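Local structure of beta-galactosidase (Geobacillus stearothermophilus, 4OIF) at residues A[173-178]-A[225-230]; A[362-367]-A[373-378]; A[486-491]-A[518-523]. The protein probably hydrolyses terminal non-reducing beta-D-galactose residues in beta-D-galactosides, as a zinc-binding, trimeric member of glycoside hydrolase family 42. One frame throughout, in Å; residues are numbered along the deposited sequence. Where two conformers were deposited one is given.

In the fold
Along the chain the three contacts follow one another in series, each closed before the next opens. Contacts 1 and 2 both belong to the TIM-barrel part of the protein, yet their centres lie about 40 Å apart: contact 1 joins helices 166-179 and 218-246 near the zinc site, whereas contact 2 folds the loop between strand 356-359 and helix 386-399 back on itself beside the predicted substrate site. Contact 3 belongs to the trimerisation domain, where helices 481-492 and 519-525 meet; its centre is about 30 Å from that of contact 1 and about 53 Å from that of contact 2. Helix pairing, loop closure and a surface ion pair thus hold together separate parts of one subunit.

Contact 1: residues A[173-178]-A[225-230]; sequences REWLKK and KRFVTD
Arg-226 opens the contact with its aliphatic base: CB lies 3.8 Å from CH2 of Trp-175, while the extended chain carries its guanidinium off to the backbone oxygen of Glu-508 and to Glu-420 and Asp-223. Phe-227 follows, meeting one face of the same indole. Phe-227 CB sits over the six-membered ring of Trp-175, 4.1 Å from its centroid, in a CH-pi contact, and the phenyl ring turns an edge to the five-membered ring, CD1 coming to 3.6 Å from Trp-175 CG. The result is a T-shaped pair with planes at 74°. One turn on, Asp-230 takes up the indole N-H: Trp-175 NE1 donates over 2.8 Å, fairly straight, to Asp-230 OD2, which receives it on its anti lone pair and lies in the plane of the indole. With CG anti to the backbone N (chi1 -174°), Trp-175 reaches across, and face contact plus edge bond together fix its rotation. Helices 166-179 and 218-246 cross steeply, the axes of the two short segments approaching to 10.7 Å at 105°. Phe-227 also meets Phe-172 and Trp-224 near the zinc ligand Cys-168, and helix 419-427 touches helix 218-246 through Trp-423, against Lys-225 and Thr-229.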
loop_
_atom_site.group_PDB
_atom_site.type_symbol
_atom_site.label_atom_id
_atom_site.label_comp_id
_atom_site.label_asym_id
_atom_site.label_seq_id
_atom_site.Cartn_x
_atom_site.Cartn_y
_atom_site.Cartn_z
ATOM N N ARG A 173 -13.768 -26.464 15.485
ATOM C CA ARG A 173 -14.039 -27.847 15.103
ATOM C C ARG A 173 -15.309 -28.390 15.753
ATOM O O ARG A 173 -16.125 -29.024 15.077
ATOM C CB ARG A 173 -12.860 -28.736 15.446
ATOM C CG ARG A 173 -11.798 -28.717 14.384
ATOM C CD ARG A 173 -10.612 -29.578 14.754
ATOM N NE ARG A 173 -9.422 -29.040 14.121
ATOM C CZ ARG A 173 -8.425 -28.472 14.783
ATOM N NH1 ARG A 173 -8.455 -28.419 16.109
ATOM N NH2 ARG A 173 -7.388 -27.982 14.118
ATOM N N GLU A 174 -15.487 -28.135 17.048
ATOM C CA GLU A 174 -16.696 -28.603 17.729
ATOM C C GLU A 174 -17.942 -27.920 17.175
ATOM O O GLU A 174 -19.001 -28.549 17.006
ATOM C CB GLU A 174 -16.586 -28.384 19.240
ATOM C CG GLU A 174 -15.575 -29.318 19.903
ATOM C CD GLU A 174 -15.882 -30.786 19.623
ATOM O OE1 GLU A 174 -17.060 -31.182 19.814
ATOM O OE2 GLU A 174 -14.958 -31.530 19.194
ATOM N N TRP A 175 -17.792 -26.636 16.861
ATOM C CA TRP A 175 -18.854 -25.853 16.240
ATOM C C TRP A 175 -19.263 -26.464 14.900
ATOM O O TRP A 175 -20.449 -26.585 14.590
ATOM C CB TRP A 175 -18.388 -24.410 16.055
ATOM C CG TRP A 175 -19.422 -23.451 15.544
ATOM C CD1 TRP A 175 -20.271 -22.679 16.297
ATOM C CD2 TRP A 175 -19.695 -23.123 14.170
ATOM N NE1 TRP A 175 -21.046 -21.898 15.473
ATOM C CE2 TRP A 175 -20.717 -22.155 14.166
ATOM C CE3 TRP A 175 -19.178 -23.559 12.945
ATOM C CZ2 TRP A 175 -21.235 -21.620 12.988
ATOM C CZ3 TRP A 175 -19.690 -23.023 11.773
ATOM C CH2 TRP A 175 -20.713 -22.066 11.803
ATOM N N LEU A 176 -18.268 -26.871 14.120
ATOM C CA LEU A 176 -18.522 -27.422 12.800
ATOM C C LEU A 176 -19.165 -28.803 12.914
ATOM O O LEU A 176 -20.033 -29.161 12.109
ATOM C CB LEU A 176 -17.224 -27.482 11.980
ATOM C CG LEU A 176 -16.732 -26.170 11.339
ATOM C CD1 LEU A 176 -15.354 -26.368 10.747
ATOM C CD2 LEU A 176 -17.691 -25.647 10.267
ATOM N N LYS A 177 -18.741 -29.583 13.905
ATOM C CA LYS A 177 -19.355 -30.884 14.124
ATOM C C LYS A 177 -20.835 -30.720 14.475
ATOM O O LYS A 177 -21.677 -31.443 13.934
ATOM C CB LYS A 177 -18.626 -31.664 15.217
ATOM C CG LYS A 177 -17.245 -32.122 14.811
ATOM C CD LYS A 177 -16.589 -32.809 15.968
ATOM C CE LYS A 177 -15.173 -33.217 15.648
ATOM N NZ LYS A 177 -14.472 -33.654 16.883
ATOM N N LYS A 178 -21.149 -29.769 15.361
ATOM C CA LYS A 178 -22.548 -29.485 15.659
ATOM C C LYS A 178 -23.303 -29.064 14.399
ATOM O O LYS A 178 -24.334 -29.640 14.082
ATOM C CB LYS A 178 -22.682 -28.405 16.732
ATOM C CG LYS A 178 -22.063 -28.805 18.074
ATOM C CD LYS A 178 -22.320 -27.759 19.162
ATOM C CE LYS A 178 -21.656 -28.126 20.497
ATOM N NZ LYS A 178 -20.203 -27.773 20.562
ATOM N N LYS A 225 -16.477 -16.837 9.853
ATOM C CA LYS A 225 -17.113 -15.609 10.325
ATOM C C LYS A 225 -18.328 -15.913 11.220
ATOM O O LYS A 225 -18.513 -15.275 12.275
ATOM C CB LYS A 225 -17.505 -14.726 9.141
ATOM C CG LYS A 225 -16.298 -14.154 8.403
ATOM C CD LYS A 225 -16.701 -13.231 7.259
ATOM C CE LYS A 225 -15.484 -12.568 6.618
ATOM N NZ LYS A 225 -14.858 -13.376 5.521
ATOM N N ARG A 226 -19.134 -16.896 10.825
ATOM C CA ARG A 226 -20.285 -17.296 11.630
ATOM C C ARG A 226 -19.840 -17.766 13.013
ATOM O O ARG A 226 -20.441 -17.415 14.017
ATOM C CB ARG A 226 -21.084 -18.401 10.943
ATOM C CG ARG A 226 -21.847 -17.977 9.702
ATOM C CD ARG A 226 -22.338 -19.193 8.926
ATOM N NE ARG A 226 -23.307 -18.839 7.896
ATOM C CZ ARG A 226 -23.356 -19.391 6.686
ATOM N NH1 ARG A 226 -22.481 -20.329 6.336
ATOM N NH2 ARG A 226 -24.281 -19.000 5.815
ATOM N N PHE A 227 -18.775 -18.550 13.062
ATOM C CA PHE A 227 -18.277 -19.039 14.334
ATOM C C PHE A 227 -17.748 -17.900 15.175
ATOM O O PHE A 227 -17.868 -17.927 16.377
ATOM C CB PHE A 227 -17.174 -20.077 14.154
ATOM C CG PHE A 227 -16.368 -20.309 15.405
ATOM C CD1 PHE A 227 -16.853 -21.116 16.415
ATOM C CD2 PHE A 227 -15.141 -19.700 15.579
ATOM C CE1 PHE A 227 -16.119 -21.322 17.573
ATOM C CE2 PHE A 227 -14.411 -19.898 16.730
ATOM C CZ PHE A 227 -14.896 -20.715 17.727
ATOM N N VAL A 228 -17.143 -16.911 14.544
ATOM C CA VAL A 228 -16.622 -15.767 15.270
ATOM C C VAL A 228 -17.785 -15.048 15.954
ATOM O O VAL A 228 -17.713 -14.705 17.162
ATOM C CB VAL A 228 -15.850 -14.812 14.331
ATOM C CG1 VAL A 228 -15.604 -13.465 15.015
ATOM C CG2 VAL A 228 -14.539 -15.470 13.880
ATOM N N THR A 229 -18.864 -14.850 15.197
ATOM C CA THR A 229 -20.069 -14.280 15.793
ATOM C C THR A 229 -20.603 -15.120 16.968
ATOM O O THR A 229 -20.800 -14.602 18.077
ATOM C CB THR A 229 -21.185 -14.112 14.749
ATOM O OG1 THR A 229 -20.868 -12.999 13.909
ATOM C CG2 THR A 229 -22.531 -13.850 15.431
ATOM N N ASP A 230 -20.803 -16.413 16.730
ATOM C CA ASP A 230 -21.331 -17.299 17.759
ATOM C C ASP A 230 -20.463 -17.339 19.012
ATOM O O ASP A 230 -20.971 -17.300 20.117
ATOM C CB ASP A 230 -21.503 -18.714 17.215
ATOM C CG ASP A 230 -22.781 -18.878 16.411
ATOM O OD1 ASP A 230 -23.614 -17.949 16.427
ATOM O OD2 ASP A 230 -22.954 -19.937 15.767
#

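Contact 2: residues A[362-367]-A[373-378]; sequences WRKSRG and HGAVVD
A single beta bridge between Arg-363 and Val-377 closes the long loop that follows strand 356-359 of the TIM barrel, and it does so beside the predicted substrate site, since His-373 lies near Trp-330. Two backbone bonds make the bridge: Val-377 N donates to Trp-362 O at 2.9 Å, and Lys-364 N to Val-377 O at 3.2 Å. The methyls of Val-377 then part to serve two neighbours. Val-377 CG2 sits over one face of the Trp-362 indole, offset toward its rim, in a CH-pi contact 4.0 Å from the six-membered ring centroid, while CG1 turns to Arg-363. Val-376 adds its CG1 against Trp-362 CZ3 at 3.5 Å. The Arg-363 chain bends at chi3 (-75°), which lays one guanidinium face against Val-377 CG1; Asp-36 and Asn-381 bind this group, and Asp-36 also accepts from the indole N-H, tying both side chains to helix 30-42. Lys-364 instead runs extended beyond CG past the backbone oxygen of His-373 toward Asp-378. Lys-364 NZ forms a salt bridge of 2.7 Å with Asp-378 OD1, approached from above the carboxylate plane rather than within it. A water in the guanidinium plane links the Arg-363 side chain to the backbone of Asp-378, accepting from Arg-363 NH1 at 2.9 Å and donating to Asp-378 O at 2.8 Å.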
loop_
_atom_site.group_PDB
_atom_site.type_symbol
_atom_site.label_atom_id
_atom_site.label_comp_id
_atom_site.label_asym_id
_atom_site.label_seq_id
_atom_site.Cartn_x
_atom_site.Cartn_y
_atom_site.Cartn_z
ATOM N N TRP A 362 -17.110 12.228 28.620
ATOM C CA TRP A 362 -17.440 13.382 29.446
ATOM C C TRP A 362 -16.286 14.372 29.492
ATOM O O TRP A 362 -16.445 15.551 29.170
ATOM C CB TRP A 362 -17.795 12.970 30.870
ATOM C CG TRP A 362 -17.834 14.153 31.792
ATOM C CD1 TRP A 362 -16.941 14.455 32.782
ATOM C CD2 TRP A 362 -18.790 15.222 31.773
ATOM N NE1 TRP A 362 -17.293 15.634 33.394
ATOM C CE2 TRP A 362 -18.427 16.123 32.797
ATOM C CE3 TRP A 362 -19.922 15.501 30.993
ATOM C CZ2 TRP A 362 -19.162 17.282 33.068
ATOM C CZ3 TRP A 362 -20.649 16.650 31.261
ATOM C CH2 TRP A 362 -20.260 17.529 32.284
ATOM N N ARG A 363 -15.129 13.877 29.916
ATOM C CA ARG A 363 -13.939 14.700 30.054
ATOM C C ARG A 363 -12.769 14.107 29.269
ATOM O O ARG A 363 -12.496 12.912 29.359
ATOM C CB ARG A 363 -13.574 14.849 31.538
ATOM C CG ARG A 363 -12.445 15.831 31.810
ATOM C CD ARG A 363 -12.084 15.900 33.301
ATOM N NE ARG A 363 -13.077 16.641 34.080
ATOM C CZ ARG A 363 -13.099 17.969 34.227
ATOM N NH1 ARG A 363 -12.181 18.748 33.646
ATOM N NH2 ARG A 363 -14.055 18.522 34.955
ATOM N N LYS A 364 -12.078 14.950 28.509
ATOM C CA LYS A 364 -10.909 14.522 27.748
ATOM C C LYS A 364 -9.865 13.842 28.613
ATOM O O LYS A 364 -9.573 14.284 29.730
ATOM C CB LYS A 364 -10.266 15.713 27.021
ATOM C CG LYS A 364 -11.123 16.220 25.855
ATOM C CD LYS A 364 -10.415 17.264 25.011
ATOM C CE LYS A 364 -11.294 17.703 23.850
ATOM N NZ LYS A 364 -10.790 18.964 23.226
ATOM N N SER A 365 -9.321 12.753 28.086
ATOM C CA SER A 365 -8.167 12.096 28.676
ATOM C C SER A 365 -6.973 13.034 28.651
ATOM O O SER A 365 -6.734 13.700 27.667
ATOM C CB SER A 365 -7.843 10.803 27.924
ATOM O OG SER A 365 -8.834 9.828 28.169
ATOM N N ARG A 366 -6.207 13.091 29.724
ATOM C CA ARG A 366 -5.079 14.000 29.708
ATOM C C ARG A 366 -3.943 13.467 28.855
ATOM O O ARG A 366 -3.158 14.234 28.286
ATOM C CB ARG A 366 -4.575 14.257 31.114
ATOM C CG ARG A 366 -3.610 15.403 31.148
ATOM C CD ARG A 366 -3.215 15.718 32.549
ATOM N NE ARG A 366 -2.212 16.767 32.577
ATOM C CZ ARG A 366 -1.407 16.965 33.607
ATOM N NH1 ARG A 366 -1.499 16.176 34.675
ATOM N NH2 ARG A 366 -0.509 17.935 33.567
ATOM N N GLY A 367 -3.850 12.145 28.780
ATOM C CA GLY A 367 -2.793 11.502 28.024
ATOM C C GLY A 367 -3.338 10.315 27.257
ATOM O O GLY A 367 -4.535 10.032 27.323
ATOM N N HIS A 373 -9.486 13.275 21.532
ATOM C CA HIS A 373 -10.839 12.900 21.149
ATOM C C HIS A 373 -11.779 13.935 21.750
ATOM O O HIS A 373 -11.493 14.485 22.813
ATOM C CB HIS A 373 -11.182 11.483 21.638
ATOM C CG HIS A 373 -12.456 10.932 21.075
ATOM N ND1 HIS A 373 -13.692 11.470 21.360
ATOM C CD2 HIS A 373 -12.687 9.881 20.256
ATOM C CE1 HIS A 373 -14.628 10.782 20.731
ATOM N NE2 HIS A 373 -14.045 9.809 20.058
ATOM N N GLY A 374 -12.881 14.223 21.064
ATOM C CA GLY A 374 -13.858 15.163 21.582
ATOM C C GLY A 374 -14.433 14.730 22.922
ATOM O O GLY A 374 -14.469 13.543 23.247
ATOM N N ALA A 375 -14.849 15.711 23.712
ATOM C CA ALA A 375 -15.561 15.468 24.961
ATOM C C ALA A 375 -16.355 16.703 25.343
ATOM O O ALA A 375 -16.144 17.785 24.786
ATOM C CB ALA A 375 -14.601 15.100 26.083
ATOM N N VAL A 376 -17.265 16.543 26.297
ATOM C CA VAL A 376 -18.034 17.666 26.783
ATOM C C VAL A 376 -17.090 18.702 27.384
ATOM O O VAL A 376 -17.224 19.904 27.133
ATOM C CB VAL A 376 -19.073 17.219 27.817
ATOM C CG1 VAL A 376 -19.782 18.425 28.421
ATOM C CG2 VAL A 376 -20.073 16.272 27.163
ATOM N N VAL A 377 -16.118 18.224 28.156
ATOM C CA VAL A 377 -15.194 19.108 28.849
ATOM C C VAL A 377 -13.785 18.983 28.281
ATOM O O VAL A 377 -13.206 17.896 28.241
ATOM C CB VAL A 377 -15.154 18.833 30.378
ATOM C CG1 VAL A 377 -14.321 19.900 31.069
ATOM C CG2 VAL A 377 -16.578 18.793 30.975
ATOM N N ASP A 378 -13.252 20.118 27.841
ATOM C CA ASP A 378 -11.925 20.198 27.252
ATOM C C ASP A 378 -10.847 20.207 28.336
ATOM O O ASP A 378 -11.156 20.178 29.530
ATOM C CB ASP A 378 -11.809 21.457 26.389
ATOM C CG ASP A 378 -10.790 21.321 25.279
ATOM O OD1 ASP A 378 -9.940 20.398 25.329
ATOM O OD2 ASP A 378 -10.836 22.159 24.362
HETATM O O HOH W 1 -10.109 18.633 31.634
#

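Contact 3: residues A[486-491]-A[518-523]; sequences RLKEFV and HQDLRE
Lys-488 and Asp-520 carry this contact almost alone, their side chains crossing at about a right angle. The lysine leaves its helix with CG swung to the far side from the backbone N (chi1 -173°) and stays fully extended from there, so that its outer part, CD, CE and NZ, crosses the carboxylate. Lys-488 CD lies 3.5 Å from Asp-520 CG, and NZ goes on to form a salt bridge with OD1 at 3.1 Å. The ammonium nitrogen stands well above the carboxylate plane, 56° out of it. Glu-523, extended beyond CG, adds a second negative charge nearby, its OE1 4.4 Å from Lys-488 NZ, a separation too long for a salt bridge. The pair links helices 481-492 and 519-525 of the trimerisation domain at the surface of the subunit, with Tyr-586 of strand 579-586 touching both Lys-488 and Glu-523. With an alanine in place of Lys-488, the Asp-520 carboxylate is likely to lose its cationic mate across the contact and be freer to turn. Asp-520 sits in the first turn of its helix, with His-518 at the N-cap. The His-518 imidazole accepts from Asp-520 N through ND1, the donor lying near the ring plane at 2.9 Å, while its NE2 donates to Glu-481 of the facing helix. Gln-519 NE2 reaches along the same helix to Glu-523 OE2 in a weak bond of 3.3 Å.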
loop_
_atom_site.group_PDB
_atom_site.type_symbol
_atom_site.label_atom_id
_atom_site.label_comp_id
_atom_site.label_asym_id
_atom_site.label_seq_id
_atom_site.Cartn_x
_atom_site.Cartn_y
_atom_site.Cartn_z
ATOM N N ARG A 486 -40.147 -17.467 1.818
ATOM C CA ARG A 486 -40.789 -16.357 2.519
ATOM C C ARG A 486 -41.055 -15.182 1.569
ATOM O O ARG A 486 -42.137 -14.596 1.588
ATOM C CB ARG A 486 -39.952 -15.929 3.730
ATOM C CG ARG A 486 -39.921 -16.997 4.812
ATOM C CD ARG A 486 -38.899 -16.712 5.863
ATOM N NE ARG A 486 -39.219 -15.489 6.581
ATOM C CZ ARG A 486 -38.330 -14.565 6.932
ATOM N NH1 ARG A 486 -37.042 -14.714 6.632
ATOM N NH2 ARG A 486 -38.737 -13.483 7.580
ATOM N N LEU A 487 -40.094 -14.867 0.711
ATOM C CA LEU A 487 -40.274 -13.821 -0.286
ATOM C C LEU A 487 -41.460 -14.131 -1.195
ATOM O O LEU A 487 -42.282 -13.257 -1.514
ATOM C CB LEU A 487 -38.993 -13.651 -1.110
ATOM C CG LEU A 487 -37.796 -13.148 -0.295
ATOM C CD1 LEU A 487 -36.510 -13.138 -1.119
ATOM C CD2 LEU A 487 -38.078 -11.759 0.311
ATOM N N LYS A 488 -41.537 -15.390 -1.597
ATOM C CA LYS A 488 -42.589 -15.879 -2.467
ATOM C C LYS A 488 -43.958 -15.639 -1.825
ATOM O O LYS A 488 -44.852 -15.035 -2.442
ATOM C CB LYS A 488 -42.358 -17.366 -2.759
ATOM C CG LYS A 488 -43.275 -17.990 -3.787
ATOM C CD LYS A 488 -43.074 -19.485 -3.784
ATOM C CE LYS A 488 -43.881 -20.174 -4.862
ATOM N NZ LYS A 488 -43.859 -21.648 -4.654
ATOM N N GLU A 489 -44.112 -16.085 -0.581
ATOM C CA GLU A 489 -45.359 -15.850 0.152
ATOM C C GLU A 489 -45.675 -14.373 0.282
ATOM O O GLU A 489 -46.826 -13.957 0.137
ATOM C CB GLU A 489 -45.301 -16.471 1.543
ATOM C CG GLU A 489 -45.491 -17.974 1.529
ATOM C CD GLU A 489 -46.840 -18.384 0.967
ATOM O OE1 GLU A 489 -47.839 -18.315 1.719
ATOM O OE2 GLU A 489 -46.899 -18.776 -0.226
ATOM N N PHE A 490 -44.639 -13.592 0.564
ATOM C CA PHE A 490 -44.787 -12.162 0.745
ATOM C C PHE A 490 -45.396 -11.537 -0.503
ATOM O O PHE A 490 -46.361 -10.789 -0.411
ATOM C CB PHE A 490 -43.441 -11.512 1.082
ATOM C CG PHE A 490 -43.457 -10.019 0.992
ATOM C CD1 PHE A 490 -44.020 -9.258 1.999
ATOM C CD2 PHE A 490 -42.920 -9.370 -0.111
ATOM C CE1 PHE A 490 -44.051 -7.875 1.906
ATOM C CE2 PHE A 490 -42.941 -7.982 -0.211
ATOM C CZ PHE A 490 -43.501 -7.233 0.796
ATOM N N VAL A 491 -44.852 -11.851 -1.670
ATOM C CA VAL A 491 -45.398 -11.274 -2.891
ATOM C C VAL A 491 -46.794 -11.810 -3.141
ATOM O O VAL A 491 -47.691 -11.068 -3.559
ATOM C CB VAL A 491 -44.516 -11.561 -4.128
ATOM C CG1 VAL A 491 -45.189 -11.029 -5.403
ATOM C CG2 VAL A 491 -43.142 -10.935 -3.956
ATOM N N HIS A 518 -33.620 -19.975 -9.510
ATOM C CA HIS A 518 -34.510 -20.724 -8.645
ATOM C C HIS A 518 -35.923 -20.515 -9.141
ATOM O O HIS A 518 -36.339 -19.382 -9.405
ATOM C CB HIS A 518 -34.385 -20.309 -7.178
ATOM C CG HIS A 518 -35.208 -21.148 -6.247
ATOM N ND1 HIS A 518 -36.586 -21.167 -6.277
ATOM C CD2 HIS A 518 -34.847 -22.003 -5.259
ATOM C CE1 HIS A 518 -37.038 -21.989 -5.347
ATOM N NE2 HIS A 518 -36.003 -22.510 -4.715
ATOM N N GLN A 519 -36.618 -21.636 -9.302
ATOM C CA GLN A 519 -37.984 -21.700 -9.803
ATOM C C GLN A 519 -38.914 -20.640 -9.211
ATOM O O GLN A 519 -39.628 -19.948 -9.947
ATOM C CB GLN A 519 -38.559 -23.092 -9.520
ATOM C CG GLN A 519 -40.012 -23.265 -9.929
ATOM C CD GLN A 519 -40.493 -24.683 -9.723
ATOM O OE1 GLN A 519 -39.695 -25.580 -9.440
ATOM N NE2 GLN A 519 -41.802 -24.898 -9.863
ATOM N N ASP A 520 -38.898 -20.535 -7.882
ATOM C CA ASP A 520 -39.761 -19.612 -7.155
ATOM C C ASP A 520 -39.535 -18.172 -7.590
ATOM O O ASP A 520 -40.490 -17.462 -7.884
ATOM C CB ASP A 520 -39.543 -19.732 -5.648
ATOM C CG ASP A 520 -40.186 -20.979 -5.052
ATOM O OD1 ASP A 520 -40.937 -21.668 -5.772
ATOM O OD2 ASP A 520 -39.950 -21.253 -3.848
ATOM N N LEU A 521 -38.270 -17.753 -7.649
ATOM C CA LEU A 521 -37.920 -16.396 -8.080
ATOM C C LEU A 521 -38.307 -16.149 -9.546
ATOM O O LEU A 521 -38.825 -15.081 -9.884
ATOM C CB LEU A 521 -36.419 -16.134 -7.877
ATOM C CG LEU A 521 -35.905 -16.213 -6.435
ATOM C CD1 LEU A 521 -34.414 -16.071 -6.446
ATOM C CD2 LEU A 521 -36.536 -15.156 -5.519
ATOM N N ARG A 522 -38.048 -17.132 -10.408
ATOM C CA ARG A 522 -38.412 -17.019 -11.817
ATOM C C ARG A 522 -39.906 -16.748 -11.942
ATOM O O ARG A 522 -40.328 -15.824 -12.645
ATOM C CB ARG A 522 -38.040 -18.285 -12.603
ATOM C CG ARG A 522 -38.426 -18.179 -14.088
ATOM C CD ARG A 522 -38.250 -19.486 -14.878
ATOM N NE ARG A 522 -39.126 -20.551 -14.391
ATOM C CZ ARG A 522 -38.684 -21.702 -13.891
ATOM N NH1 ARG A 522 -37.383 -21.934 -13.829
ATOM N NH2 ARG A 522 -39.537 -22.620 -13.455
ATOM N N GLU A 523 -40.692 -17.554 -11.237
ATOM C CA GLU A 523 -42.139 -17.406 -11.228
ATOM C C GLU A 523 -42.551 -16.037 -10.713
ATOM O O GLU A 523 -43.366 -15.352 -11.330
ATOM C CB GLU A 523 -42.779 -18.499 -10.371
ATOM C CG GLU A 523 -43.032 -19.809 -11.093
ATOM C CD GLU A 523 -43.437 -20.925 -10.138
ATOM O OE1 GLU A 523 -43.690 -20.632 -8.946
ATOM O OE2 GLU A 523 -43.490 -22.097 -10.574
#